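Local atomic coordinates of periplasmic protein-probably involved in high-affinity Fe2+ transport (Escherichia coli F11, PDB entry 5I0Y), a protein that binds copper in the periplasm and is probably involved in high-affinity ferrous iron transport, for which its copper site is required. Residues N57-G62 against G135-P140; T69-L74 against T113-P118; I102-V107 against F147-L152. The protein carries 1 engineered substitution. All coordinates share one frame; numbering follows the deposited sequence.

Contact 1 of 3, residues N57-G62 against G135-P140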
ATOM      1  N   ASN B  57       5.274  -6.062  13.056  1.00 13.35           N
ATOM      2  CA  ASN B  57       5.892  -5.497  11.863  1.00 13.01           C
ATOM      3  C   ASN B  57       5.607  -4.027  11.630  1.00 12.50           C
ATOM      4  O   ASN B  57       5.869  -3.523  10.538  1.00 12.73           O
ATOM      5  CB  ASN B  57       5.505  -6.304  10.633  1.00 13.27           C
ATOM      6  CG  ASN B  57       5.952  -7.749  10.725  1.00 13.63           C
ATOM      7  OD1 ASN B  57       5.142  -8.659  10.681  1.00 14.30           O
ATOM      8  ND2 ASN B  57       7.255  -7.965  10.872  1.00 13.63           N
ATOM      9  N   GLY B  58       5.073  -3.353  12.647  1.00 11.93           N
ATOM     10  CA  GLY B  58       4.876  -1.907  12.641  1.00 12.02           C
ATOM     11  C   GLY B  58       3.501  -1.426  12.248  1.00 11.83           C
ATOM     12  O   GLY B  58       3.316  -0.239  12.080  1.00 12.01           O
ATOM     13  N   PHE B  59       2.537  -2.338  12.137  1.00 11.75           N
ATOM     14  CA  PHE B  59       1.165  -1.956  11.777  1.00 11.77           C
ATOM     15  C   PHE B  59       0.222  -2.020  12.968  1.00 11.96           C
ATOM     16  O   PHE B  59       0.250  -2.973  13.737  1.00 12.99           O
ATOM     17  CB  PHE B  59       0.649  -2.830  10.617  1.00 11.86           C
ATOM     18  CG  PHE B  59       1.506  -2.746   9.391  1.00 11.98           C
ATOM     19  CD1 PHE B  59       1.393  -1.668   8.509  1.00 11.98           C
ATOM     20  CD2 PHE B  59       2.480  -3.712   9.154  1.00 12.60           C
ATOM     21  CE1 PHE B  59       2.229  -1.569   7.399  1.00 12.27           C
ATOM     22  CE2 PHE B  59       3.300  -3.621   8.045  1.00 13.49           C
ATOM     23  CZ  PHE B  59       3.174  -2.553   7.173  1.00 13.08           C
ATOM     24  N   GLY B  60      -0.611  -1.002  13.119  1.00 12.53           N
ATOM     25  CA  GLY B  60      -1.585  -0.979  14.219  1.00 12.45           C
ATOM     26  C   GLY B  60      -2.830  -1.765  13.865  1.00 12.38           C
ATOM     27  O   GLY B  60      -3.112  -2.000  12.678  1.00 12.54           O
ATOM     28  N   ALA B  61      -3.579  -2.196  14.880  1.00 12.79           N
ATOM     29  CA  ALA B  61      -4.786  -2.972  14.664  1.00 12.80           C
ATOM     30  C   ALA B  61      -5.702  -2.289  13.650  1.00 12.76           C
ATOM     31  O   ALA B  61      -5.949  -1.085  13.727  1.00 13.42           O
ATOM     32  CB  ALA B  61      -5.514  -3.227  15.980  1.00 13.59           C
ATOM     33  N   GLY B  62      -6.171  -3.060  12.677  1.00 12.37           N
ATOM     34  CA  GLY B  62      -7.093  -2.532  11.674  1.00 12.03           C
ATOM     35  C   GLY B  62      -6.441  -1.929  10.439  1.00 11.76           C
ATOM     36  O   GLY B  62      -7.117  -1.684   9.437  1.00 12.46           O
ATOM     37  N   GLY B 135      10.009  -6.151  14.015  1.00 11.84           N
ATOM     38  CA  GLY B 135      10.270  -7.563  13.820  1.00 11.95           C
ATOM     39  C   GLY B 135      10.466  -7.982  12.372  1.00 12.46           C
ATOM     40  O   GLY B 135      10.040  -7.294  11.424  1.00 12.11           O
ATOM     41  N   ARG B 136      11.117  -9.124  12.180  1.00 12.61           N
ATOM     42  CA  ARG B 136      11.370  -9.675  10.858  1.00 13.22           C
ATOM     43  C   ARG B 136      10.074 -10.055  10.177  1.00 12.31           C
ATOM     44  O   ARG B 136       9.069 -10.334  10.834  1.00 12.37           O
ATOM     45  CB  ARG B 136      12.238 -10.922  10.974  1.00 14.84           C
ATOM     46  CG  ARG B 136      13.613 -10.579  11.506  1.00 15.51           C
ATOM     47  CD  ARG B 136      14.317 -11.817  12.039  1.00 17.32           C
ATOM     48  NE  ARG B 136      15.597 -11.473  12.658  1.00 18.35           N
ATOM     49  CZ  ARG B 136      15.756 -11.028  13.905  1.00 19.07           C
ATOM     50  NH1 ARG B 136      14.719 -10.827  14.712  1.00 19.86           N
ATOM     51  NH2 ARG B 136      16.976 -10.762  14.345  1.00 19.22           N
ATOM     52  N   TRP B 137      10.111 -10.080   8.852  1.00 12.36           N
ATOM     53  CA  TRP B 137       8.934 -10.573   8.142  1.00 12.49           C
ATOM     54  C   TRP B 137       8.738 -12.030   8.362  1.00 12.52           C
ATOM     55  O   TRP B 137       9.700 -12.796   8.464  1.00 13.13           O
ATOM     56  CB  TRP B 137       9.003 -10.309   6.644  1.00 12.55           C
ATOM     57  CG  TRP B 137       8.977  -8.861   6.303  1.00 13.28           C
ATOM     58  CD1 TRP B 137       9.979  -8.127   5.682  1.00 13.33           C
ATOM     59  CD2 TRP B 137       7.897  -7.910   6.559  1.00 13.61           C
ATOM     60  NE1 TRP B 137       9.607  -6.819   5.550  1.00 13.55           N
ATOM     61  CE2 TRP B 137       8.365  -6.621   6.040  1.00 13.46           C
ATOM     62  CE3 TRP B 137       6.630  -7.996   7.125  1.00 13.58           C
ATOM     63  CZ2 TRP B 137       7.583  -5.476   6.110  1.00 14.11           C
ATOM     64  CZ3 TRP B 137       5.855  -6.830   7.194  1.00 14.22           C
ATOM     65  CH2 TRP B 137       6.324  -5.605   6.699  1.00 13.87           C
ATOM     66  N   TRP B 138       7.472 -12.420   8.412  1.00 12.13           N
ATOM     67  CA  TRP B 138       7.078 -13.813   8.287  1.00 12.10           C
ATOM     68  C   TRP B 138       7.423 -14.362   6.929  1.00 12.65           C
ATOM     69  O   TRP B 138       7.648 -13.606   5.980  1.00 12.51           O
ATOM     70  CB  TRP B 138       5.586 -13.939   8.552  1.00 11.86           C
ATOM     71  CG  TRP B 138       4.774 -12.770   8.017  1.00 11.34           C
ATOM     72  CD1 TRP B 138       4.353 -11.637   8.707  1.00 11.64           C
ATOM     73  CD2 TRP B 138       4.274 -12.603   6.657  1.00 10.79           C
ATOM     74  NE1 TRP B 138       3.627 -10.805   7.883  1.00 11.47           N
ATOM     75  CE2 TRP B 138       3.552 -11.327   6.639  1.00 10.82           C
ATOM     76  CE3 TRP B 138       4.328 -13.367   5.499  1.00 10.93           C
ATOM     77  CZ2 TRP B 138       2.930 -10.862   5.490  1.00 10.89           C
ATOM     78  CZ3 TRP B 138       3.692 -12.889   4.340  1.00 10.90           C
ATOM     79  CH2 TRP B 138       3.004 -11.667   4.350  1.00 10.88           C
ATOM     80  N   LYS B 139       7.497 -15.689   6.836  1.00 13.03           N
ATOM     81  CA  LYS B 139       7.776 -16.358   5.566  1.00 13.74           C
ATOM     82  C   LYS B 139       6.498 -16.481   4.748  1.00 12.90           C
ATOM     83  O   LYS B 139       5.399 -16.449   5.316  1.00 12.72           O
ATOM     84  CB  LYS B 139       8.360 -17.759   5.806  1.00 15.74           C
ATOM     85  CG  LYS B 139       9.774 -17.762   6.380  1.00 18.86           C
ATOM     86  CD  LYS B 139      10.267 -19.171   6.679  1.00 21.60           C
ATOM     87  CE  LYS B 139      11.534 -19.155   7.522  1.00 23.87           C
ATOM     88  NZ  LYS B 139      11.252 -19.018   8.983  1.00 25.37           N
ATOM     89  N   PRO B 140       6.633 -16.628   3.415  1.00 12.58           N
ATOM     90  CA  PRO B 140       5.449 -16.808   2.571  1.00 12.58           C
ATOM     91  C   PRO B 140       4.553 -17.940   3.099  1.00 12.45           C
ATOM     92  O   PRO B 140       5.043 -18.939   3.650  1.00 12.40           O
ATOM     93  CB  PRO B 140       6.041 -17.145   1.191  1.00 12.92           C
ATOM     94  CG  PRO B 140       7.400 -16.515   1.194  1.00 13.13           C
ATOM     95  CD  PRO B 140       7.879 -16.617   2.618  1.00 12.88           C
TER
HETATM   96  O   HOH W   1       2.475  -9.065  10.015  1.00 11.27           O
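With CG swung opposite its own carbonyl carbon (chi1 -60°), Asn57 lays its amide on the extended backbone of Gly135-Trp137, and the same choice at Trp137 (chi1 -65°) brings the six-membered half of the indole back to meet it. The NH2 end does the polar work. ND2 gives a hydrogen bond to Arg136 O (3.0 Å), which lies close to the amide plane although the donor stands well above the plane of that carbonyl; a second, bent and weak bond runs from ND2 to Gly135 O at 2.9 Å. The opposite end of the amide reaches the next tryptophan through a bridging water: the water donates to Asn57 OD1 (2.8 Å) and accepts from Trp138 NE1 (3.0 Å). Amide and Trp138 ring meet steeply, their planes 71° apart.

Apolar contact runs alongside the hydrogen bonds. Asn57 CB approaches Trp137 CZ3 to 3.5 Å. Phe59 comes in at the far rim of the same indole, its CE2 3.9 Å from Trp137 CH2, so the two rings touch edge to edge and neither covers a face of the other. Asn55 OD1 accepts from Asn57 N within its own loop, while a backbone hydrogen bond between Lys56 and Gly135 ties the two loops together beside the amide. Phe59 also packs on Val91, and Trp137 on Glu30, of the second subunit, placing this junction of loops at the dimer interface.

The amide of the buried Asn57 is thus satisfied at both ends, with its donor side on carbonyls and its acceptor side on a water. That division leaves little doubt about which way round the amide sits, and makes it one of the ties between two irregular loops, beside the backbone bond and the packing on Trp137.

Contact 2 of 3, residues T69-L74 against T113-P118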
ATOM      1  N   THR B  69       2.295  -9.513  -2.094  1.00  9.65           N
ATOM      2  CA  THR B  69       2.192 -10.171  -3.384  1.00 10.14           C
ATOM      3  C   THR B  69       1.318 -11.394  -3.149  1.00  9.75           C
ATOM      4  O   THR B  69       1.618 -12.243  -2.305  1.00 10.20           O
ATOM      5  CB  THR B  69       3.575 -10.579  -3.877  1.00 10.66           C
ATOM      6  OG1 THR B  69       4.371  -9.390  -3.962  1.00 10.81           O
ATOM      7  CG2 THR B  69       3.489 -11.244  -5.258  1.00 11.27           C
ATOM      8  N   ILE B  70       0.235 -11.477  -3.903  1.00  9.82           N
ATOM      9  CA  ILE B  70      -0.777 -12.491  -3.646  1.00  9.99           C
ATOM     10  C   ILE B  70      -1.249 -13.099  -4.938  1.00 10.10           C
ATOM     11  O   ILE B  70      -1.673 -12.374  -5.864  1.00 10.44           O
ATOM     12  CB  ILE B  70      -1.993 -11.933  -2.874  1.00  9.99           C
ATOM     13  CG1 ILE B  70      -1.523 -11.191  -1.629  1.00  9.96           C
ATOM     14  CG2 ILE B  70      -2.957 -13.064  -2.504  1.00 10.84           C
ATOM     15  CD1 ILE B  70      -2.644 -10.493  -0.889  1.00 10.56           C
ATOM     16  N   SER B  71      -1.179 -14.428  -4.995  1.00 10.44           N
ATOM     17  CA  SER B  71      -1.798 -15.186  -6.075  1.00 11.41           C
ATOM     18  C   SER B  71      -2.859 -16.106  -5.472  1.00 11.18           C
ATOM     19  O   SER B  71      -2.929 -16.265  -4.258  1.00 11.45           O
ATOM     20  CB  SER B  71      -0.785 -15.970  -6.905  1.00 12.62           C
ATOM     21  OG  SER B  71      -0.158 -16.965  -6.137  1.00 14.45           O
ATOM     22  N   TYR B  72      -3.707 -16.663  -6.321  1.00 11.31           N
ATOM     23  CA  TYR B  72      -4.768 -17.535  -5.841  1.00 11.40           C
ATOM     24  C   TYR B  72      -4.849 -18.824  -6.650  1.00 11.51           C
ATOM     25  O   TYR B  72      -4.452 -18.868  -7.809  1.00 11.97           O
ATOM     26  CB  TYR B  72      -6.136 -16.801  -5.858  1.00 11.98           C
ATOM     27  CG  TYR B  72      -6.658 -16.539  -7.257  1.00 12.95           C
ATOM     28  CD1 TYR B  72      -7.370 -17.523  -7.951  1.00 13.06           C
ATOM     29  CD2 TYR B  72      -6.397 -15.333  -7.907  1.00 13.01           C
ATOM     30  CE1 TYR B  72      -7.839 -17.308  -9.233  1.00 14.48           C
ATOM     31  CE2 TYR B  72      -6.866 -15.108  -9.200  1.00 13.98           C
ATOM     32  CZ  TYR B  72      -7.568 -16.114  -9.854  1.00 14.73           C
ATOM     33  OH  TYR B  72      -8.045 -15.951 -11.137  1.00 16.49           O
ATOM     34  N   THR B  73      -5.401 -19.853  -6.015  1.00 11.13           N
ATOM     35  CA  THR B  73      -5.759 -21.095  -6.695  1.00 11.65           C
ATOM     36  C   THR B  73      -7.200 -21.373  -6.321  1.00 11.36           C
ATOM     37  O   THR B  73      -7.503 -21.556  -5.148  1.00 11.53           O
ATOM     38  CB  THR B  73      -4.864 -22.269  -6.260  1.00 12.06           C
ATOM     39  OG1 THR B  73      -3.496 -21.936  -6.513  1.00 12.90           O
ATOM     40  CG2 THR B  73      -5.232 -23.542  -7.037  1.00 12.90           C
ATOM     41  N   LEU B  74      -8.076 -21.374  -7.317  1.00 10.98           N
ATOM     42  CA  LEU B  74      -9.507 -21.521  -7.121  1.00 11.49           C
ATOM     43  C   LEU B  74      -9.938 -22.863  -7.683  1.00 11.53           C
ATOM     44  O   LEU B  74      -9.589 -23.209  -8.807  1.00 11.94           O
ATOM     45  CB  LEU B  74     -10.234 -20.384  -7.858  1.00 11.75           C
ATOM     46  CG  LEU B  74     -11.761 -20.300  -7.816  1.00 11.95           C
ATOM     47  CD1 LEU B  74     -12.218 -19.991  -6.387  1.00 12.43           C
ATOM     48  CD2 LEU B  74     -12.269 -19.263  -8.823  1.00 12.53           C
ATOM     49  N   THR B 113      -7.421 -20.806  -2.319  1.00 10.87           N
ATOM     50  CA  THR B 113      -6.206 -20.623  -1.545  1.00 10.74           C
ATOM     51  C   THR B 113      -5.499 -19.360  -2.031  1.00 10.36           C
ATOM     52  O   THR B 113      -5.308 -19.167  -3.225  1.00  9.84           O
ATOM     53  CB  THR B 113      -5.295 -21.855  -1.630  1.00 11.07           C
ATOM     54  OG1 THR B 113      -6.010 -22.981  -1.106  1.00 12.26           O
ATOM     55  CG2 THR B 113      -3.996 -21.679  -0.802  1.00 10.98           C
ATOM     56  N   TYR B 114      -5.142 -18.506  -1.078  1.00 10.08           N
ATOM     57  CA  TYR B 114      -4.319 -17.337  -1.360  1.00 10.00           C
ATOM     58  C   TYR B 114      -2.885 -17.636  -0.970  1.00 10.50           C
ATOM     59  O   TYR B 114      -2.637 -18.110   0.127  1.00 10.71           O
ATOM     60  CB  TYR B 114      -4.835 -16.102  -0.621  1.00  9.86           C
ATOM     61  CG  TYR B 114      -6.197 -15.597  -1.051  1.00  9.25           C
ATOM     62  CD1 TYR B 114      -6.785 -15.984  -2.267  1.00  9.02           C
ATOM     63  CD2 TYR B 114      -6.887 -14.676  -0.254  1.00  9.22           C
ATOM     64  CE1 TYR B 114      -8.030 -15.510  -2.636  1.00  9.43           C
ATOM     65  CE2 TYR B 114      -8.124 -14.183  -0.634  1.00  9.01           C
ATOM     66  CZ  TYR B 114      -8.692 -14.605  -1.821  1.00  9.08           C
ATOM     67  OH  TYR B 114      -9.916 -14.118  -2.241  1.00  9.22           O
ATOM     68  N   HIS B 115      -1.960 -17.352  -1.883  1.00 10.41           N
ATOM     69  CA  HIS B 115      -0.510 -17.541  -1.676  1.00 10.75           C
ATOM     70  C   HIS B 115       0.101 -16.197  -1.432  1.00 10.65           C
ATOM     71  O   HIS B 115       0.116 -15.362  -2.342  1.00 10.39           O
ATOM     72  CB  HIS B 115       0.123 -18.196  -2.905  1.00 11.91           C
ATOM     73  CG  HIS B 115      -0.660 -19.375  -3.442  1.00 12.86           C
ATOM     74  ND1 HIS B 115      -0.752 -20.546  -2.770  1.00 13.22           N
ATOM     75  CD2 HIS B 115      -1.397 -19.533  -4.615  1.00 13.23           C
ATOM     76  CE1 HIS B 115      -1.501 -21.409  -3.475  1.00 13.59           C
ATOM     77  NE2 HIS B 115      -1.900 -20.794  -4.606  1.00 13.56           N
ATOM     78  N   ILE B 116       0.561 -15.956  -0.202  1.00 10.36           N
ATOM     79  CA  ILE B 116       0.940 -14.604   0.237  1.00 10.84           C
ATOM     80  C   ILE B 116       2.438 -14.481   0.503  1.00 10.90           C
ATOM     81  O   ILE B 116       3.035 -15.309   1.201  1.00 11.44           O
ATOM     82  CB  ILE B 116       0.133 -14.230   1.489  1.00 11.26           C
ATOM     83  CG1 ILE B 116      -1.350 -14.372   1.163  1.00 12.45           C
ATOM     84  CG2 ILE B 116       0.410 -12.788   1.913  1.00 11.46           C
ATOM     85  CD1 ILE B 116      -2.260 -14.168   2.333  1.00 13.40           C
ATOM     86  N   GLU B 117       3.037 -13.428  -0.045  1.00 11.00           N
ATOM     87  CA  GLU B 117       4.443 -13.121   0.196  1.00 11.26           C
ATOM     88  C   GLU B 117       4.537 -11.749   0.853  1.00 10.70           C
ATOM     89  O   GLU B 117       3.724 -10.869   0.554  1.00 10.20           O
ATOM     90  CB  GLU B 117       5.223 -13.139  -1.124  1.00 12.74           C
ATOM     91  CG  GLU B 117       5.470 -14.552  -1.622  1.00 14.63           C
ATOM     92  CD  GLU B 117       5.879 -14.587  -3.076  1.00 16.38           C
ATOM     93  OE1 GLU B 117       5.127 -14.063  -3.923  1.00 18.25           O
ATOM     94  OE2 GLU B 117       6.948 -15.152  -3.387  1.00 18.93           O
ATOM     95  N   PRO B 118       5.510 -11.562   1.758  1.00 10.27           N
ATOM     96  CA  PRO B 118       5.573 -10.359   2.582  1.00  9.97           C
ATOM     97  C   PRO B 118       6.012  -9.107   1.811  1.00  9.94           C
ATOM     98  O   PRO B 118       6.495  -9.200   0.682  1.00  9.87           O
ATOM     99  CB  PRO B 118       6.589 -10.732   3.676  1.00  9.81           C
ATOM    100  CG  PRO B 118       7.499 -11.690   2.974  1.00 10.02           C
ATOM    101  CD  PRO B 118       6.587 -12.511   2.109  1.00 10.63           C
TER
HETATM  102  O   HOH W   2       5.374  -8.453  -1.673  1.00  9.94           O
HETATM  103  O   HOH W   3      -7.236 -24.038  -3.709  1.00 21.62           O
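Tyr72 and Tyr114 form the apolar centre, with Tyr72 CB against the ring edge of Tyr114 at CD1 (3.7 Å). On the same face of the sheet, Ile70 slants across Tyr114, its CG2 4.0 Å from Tyr114 CB, and the same methyl reaches Ile116 CG1 at 4.2 Å. The phenol ends of both tyrosines find partners on other strands: Tyr72 OH is hydrogen-bonded to Gln83 NE2, and Tyr114 OH to the backbone O of the engineered Gln46. Phe87 meets both rings, and Ala47 of strand 43-51 touches Ile70 and Tyr114.

These are neighbouring antiparallel strands of the β-sandwich. Ile70-Ile116 and Tyr72-Tyr114 are non-hydrogen-bonded pairs; Thr69-Glu117, Ser71-His115 and Thr73-Thr113 are the hydrogen-bonded ones that alternate with them. The straightest of the backbone bonds is at the middle, where His115 N donates to Ser71 O (2.8 Å, 175° at the hydrogen); the one at the end, Thr69 N to Glu117 O at 3.3 Å, is weak.

The other face is polar. His115 NE2 donates to Thr73 OG1 at 2.7 Å, the oxygen lying almost exactly in the imidazole plane; OG1 is placed for this by standing opposite the threonine's carbonyl carbon (chi1 -57°). Thr73 OG1 is also hydrogen-bonded to Glu84 OE1, and His115 ND1 to Asp142 OD1, so the ring's rotation is fixed from two sides. With Asp142 directly on ND1 and Glu84 one step behind Thr73 OG1, a protonated imidazole may be stabilised. At the Thr69 end, a water accepts from Thr69 OG1 and donates to Pro118 O (2.7 Å).

Contact 3 of 3, residues I102-V107 against F147-L152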
ATOM      1  N   ILE B 102     -12.509 -11.947 -12.110  1.00 11.79           N
ATOM      2  CA  ILE B 102     -12.326 -13.316 -12.549  1.00 12.66           C
ATOM      3  C   ILE B 102     -13.621 -13.902 -13.108  1.00 13.17           C
ATOM      4  O   ILE B 102     -14.728 -13.496 -12.749  1.00 12.74           O
ATOM      5  CB  ILE B 102     -11.782 -14.232 -11.424  1.00 13.05           C
ATOM      6  CG1 ILE B 102     -12.811 -14.360 -10.312  1.00 13.34           C
ATOM      7  CG2 ILE B 102     -10.430 -13.752 -10.879  1.00 13.41           C
ATOM      8  CD1 ILE B 102     -12.506 -15.510  -9.369  1.00 14.24           C
ATOM      9  N   LYS B 103     -13.449 -14.871 -13.998  1.00 14.96           N
ATOM     10  CA  LYS B 103     -14.566 -15.665 -14.455  1.00 16.88           C
ATOM     11  C   LYS B 103     -14.635 -16.868 -13.535  1.00 16.46           C
ATOM     12  O   LYS B 103     -13.638 -17.555 -13.348  1.00 18.98           O
ATOM     13  CB  LYS B 103     -14.360 -16.084 -15.913  1.00 19.42           C
ATOM     14  CG  LYS B 103     -15.560 -16.765 -16.548  1.00 22.21           C
ATOM     15  CD  LYS B 103     -15.230 -17.302 -17.932  1.00 24.92           C
ATOM     16  CE  LYS B 103     -16.220 -18.383 -18.333  1.00 26.46           C
ATOM     17  NZ  LYS B 103     -16.072 -19.588 -17.464  1.00 28.28           N
ATOM     18  N   MET B 104     -15.798 -17.084 -12.937  1.00 15.42           N
ATOM     19  CA  MET B 104     -16.031 -18.262 -12.101  1.00 15.59           C
ATOM     20  C   MET B 104     -16.237 -19.514 -12.964  1.00 16.29           C
ATOM     21  O   MET B 104     -16.243 -19.446 -14.191  1.00 16.54           O
ATOM     22  CB  MET B 104     -17.197 -18.001 -11.149  1.00 15.18           C
ATOM     23  CG  MET B 104     -16.861 -16.976 -10.062  1.00 14.19           C
ATOM     24  SD  MET B 104     -15.591 -17.497  -8.878  1.00 13.91           S
ATOM     25  CE  MET B 104     -16.561 -18.553  -7.809  1.00 15.37           C
ATOM     26  N   MET B 105     -16.410 -20.651 -12.302  0.50 15.82           N
ATOM     27  CA  MET B 105     -16.502 -21.933 -12.983  0.50 15.61           C
ATOM     28  C   MET B 105     -17.820 -22.620 -12.626  0.50 16.10           C
ATOM     29  O   MET B 105     -17.859 -23.817 -12.314  0.50 16.39           O
ATOM     30  CB  MET B 105     -15.272 -22.782 -12.635  0.50 15.02           C
ATOM     31  CG  MET B 105     -13.972 -22.042 -12.920  0.50 14.40           C
ATOM     32  SD  MET B 105     -12.458 -22.927 -12.518  0.50 13.05           S
ATOM     33  CE  MET B 105     -12.265 -22.597 -10.770  0.50 13.44           C
ATOM     34  N   GLY B 106     -18.896 -21.839 -12.660  1.00 16.70           N
ATOM     35  CA  GLY B 106     -20.239 -22.344 -12.378  1.00 17.79           C
ATOM     36  C   GLY B 106     -20.644 -22.250 -10.928  1.00 18.74           C
ATOM     37  O   GLY B 106     -19.792 -22.096 -10.051  1.00 17.47           O
ATOM     38  N   VAL B 107     -21.948 -22.321 -10.676  1.00 20.01           N
ATOM     39  CA  VAL B 107     -22.478 -22.387  -9.316  1.00 21.63           C
ATOM     40  C   VAL B 107     -21.999 -23.684  -8.668  1.00 21.89           C
ATOM     41  O   VAL B 107     -21.912 -24.715  -9.342  1.00 22.36           O
ATOM     42  CB  VAL B 107     -24.028 -22.258  -9.272  1.00 23.65           C
ATOM     43  CG1 VAL B 107     -24.459 -20.892  -9.791  1.00 24.24           C
ATOM     44  CG2 VAL B 107     -24.707 -23.355 -10.080  1.00 24.97           C
ATOM     45  N   PHE B 147     -16.338 -22.005   0.350  1.00 14.12           N
ATOM     46  CA  PHE B 147     -17.554 -21.229   0.211  1.00 14.02           C
ATOM     47  C   PHE B 147     -18.453 -21.813  -0.858  1.00 15.10           C
ATOM     48  O   PHE B 147     -17.979 -22.486  -1.771  1.00 15.27           O
ATOM     49  CB  PHE B 147     -17.245 -19.732  -0.064  1.00 13.76           C
ATOM     50  CG  PHE B 147     -16.512 -19.465  -1.361  1.00 13.63           C
ATOM     51  CD1 PHE B 147     -17.179 -18.869  -2.429  1.00 14.30           C
ATOM     52  CD2 PHE B 147     -15.155 -19.753  -1.504  1.00 14.12           C
ATOM     53  CE1 PHE B 147     -16.517 -18.603  -3.620  1.00 14.27           C
ATOM     54  CE2 PHE B 147     -14.488 -19.489  -2.690  1.00 13.72           C
ATOM     55  CZ  PHE B 147     -15.169 -18.906  -3.747  1.00 13.92           C
ATOM     56  N   LYS B 148     -19.744 -21.526  -0.727  1.00 16.30           N
ATOM     57  CA  LYS B 148     -20.715 -21.871  -1.749  1.00 18.76           C
ATOM     58  C   LYS B 148     -20.959 -20.654  -2.636  1.00 19.57           C
ATOM     59  O   LYS B 148     -21.337 -19.581  -2.161  1.00 22.18           O
ATOM     60  CB  LYS B 148     -22.008 -22.374  -1.115  1.00 20.53           C
ATOM     61  CG  LYS B 148     -22.917 -23.081  -2.108  1.00 23.45           C
ATOM     62  CD  LYS B 148     -24.314 -23.258  -1.549  1.00 25.20           C
ATOM     63  CE  LYS B 148     -25.270 -23.756  -2.619  1.00 26.57           C
ATOM     64  NZ  LYS B 148     -26.676 -23.315  -2.398  1.00 26.94           N
ATOM     65  N   TYR B 149     -20.700 -20.815  -3.924  1.00 18.55           N
ATOM     66  CA  TYR B 149     -20.942 -19.763  -4.900  1.00 18.41           C
ATOM     67  C   TYR B 149     -22.227 -20.049  -5.673  1.00 19.04           C
ATOM     68  O   TYR B 149     -22.350 -21.100  -6.301  1.00 19.68           O
ATOM     69  CB  TYR B 149     -19.757 -19.644  -5.869  1.00 17.54           C
ATOM     70  CG  TYR B 149     -20.001 -18.665  -6.986  1.00 17.72           C
ATOM     71  CD1 TYR B 149     -20.079 -17.298  -6.728  1.00 18.09           C
ATOM     72  CD2 TYR B 149     -20.170 -19.104  -8.299  1.00 18.61           C
ATOM     73  CE1 TYR B 149     -20.315 -16.398  -7.750  1.00 18.11           C
ATOM     74  CE2 TYR B 149     -20.405 -18.211  -9.321  1.00 18.57           C
ATOM     75  CZ  TYR B 149     -20.475 -16.863  -9.041  1.00 19.17           C
ATOM     76  OH  TYR B 149     -20.720 -15.996 -10.069  1.00 21.55           O
ATOM     77  N   VAL B 150     -23.170 -19.111  -5.627  1.00 19.80           N
ATOM     78  CA  VAL B 150     -24.458 -19.274  -6.307  1.00 21.00           C
ATOM     79  C   VAL B 150     -24.670 -18.216  -7.385  1.00 21.66           C
ATOM     80  O   VAL B 150     -25.613 -18.287  -8.175  1.00 23.90           O
ATOM     81  CB  VAL B 150     -25.651 -19.303  -5.314  1.00 21.09           C
ATOM     82  CG1 VAL B 150     -25.634 -20.589  -4.495  1.00 22.23           C
ATOM     83  CG2 VAL B 150     -25.669 -18.079  -4.408  1.00 22.39           C
ATOM     84  N   GLY B 151     -23.749 -17.258  -7.430  1.00 20.89           N
ATOM     85  CA  GLY B 151     -23.879 -16.109  -8.295  1.00 20.67           C
ATOM     86  C   GLY B 151     -24.246 -14.888  -7.479  1.00 20.40           C
ATOM     87  O   GLY B 151     -24.319 -14.931  -6.240  1.00 20.89           O
ATOM     88  N   LEU B 152     -24.482 -13.791  -8.177  1.00 20.99           N
ATOM     89  CA  LEU B 152     -24.788 -12.528  -7.521  1.00 21.84           C
ATOM     90  C   LEU B 152     -26.222 -12.133  -7.816  1.00 23.16           C
ATOM     91  O   LEU B 152     -26.861 -12.716  -8.695  1.00 23.28           O
ATOM     92  CB  LEU B 152     -23.825 -11.441  -7.995  1.00 21.72           C
ATOM     93  CG  LEU B 152     -22.349 -11.707  -7.691  1.00 22.02           C
ATOM     94  CD1 LEU B 152     -21.493 -10.736  -8.483  1.00 21.73           C
ATOM     95  CD2 LEU B 152     -22.080 -11.589  -6.198  1.00 22.29           C
TER
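Gly106 O sits at the rim of the Tyr149 ring, in its plane and 3.5 Å from CD2, while the hydroxyl of Tyr110 donates a hydrogen bond to the same oxygen. Tyr110 OH in turn accepts from Met105 N, which holds the turn Met105-Gly106 against strand 108-117. No conventional hydrogen bond joins 102-107 to 147-152; Val107 CA makes a bent C-H...O contact with Tyr149 O at 3.3 Å.

Met104 carries the apolar side. Its CB and CG lie against the Tyr149 ring, and bends at chi2 (-66°) and chi3 (-79°) bring CE back over the same ring. CE lies 3.8 Å from the ring centroid as a CH-π contact, leaning toward Tyr149 CG and CD2, whereas Met104 CG sits near the hydroxyl end, 3.8 Å from Tyr149 CZ. The sulfur SD is centred almost on the ring normal but stands off at 4.7 Å, so the carbons on either side of the sulfur make the close contacts. CE also reaches Phe147 CE1 at 4.2 Å, coming to that ring obliquely. On the opposite face of Tyr149, the backbone N of Gly151 rests above the ring centre, and the phenol is clasped between methionine and turn. Farther out, Val107 CG1 comes to 3.3 Å from Val150 O at the surface.

Met104 packs on Val43 and Leu74 as well, and Tyr149 on Val43, so the pair packs where strands 43-51, 69-76 and 141-149 come together. This is a Met-aromatic contact at one end of the β-sandwich, where the loop leading out of strand 95-102 folds over the last residues of the final strand, 141-149.

Overall arrangement
Contact 2 lies nearest the centre of the chain, with contacts 1 and 3 toward opposite ends of the sandwich, their centres 32 Å apart and nearest atoms about 20 Å. Contact 2 touches both. At one end Trp138 CH2 of contact 1 packs 3.4 Å from Pro118 CA; at the other, Tyr72 OH comes to 3.3 Å from Ile102 CG2, and Leu74 CD2 meets Met104 SD at 3.8 Å. Copper is bound by His44, Met90 and His97. None of these belongs to the three contacts, although the side chains of Trp137 in contact 1 and Tyr114 in contact 2 each lie about 11 Å from a bound copper ion, not necessarily the same one.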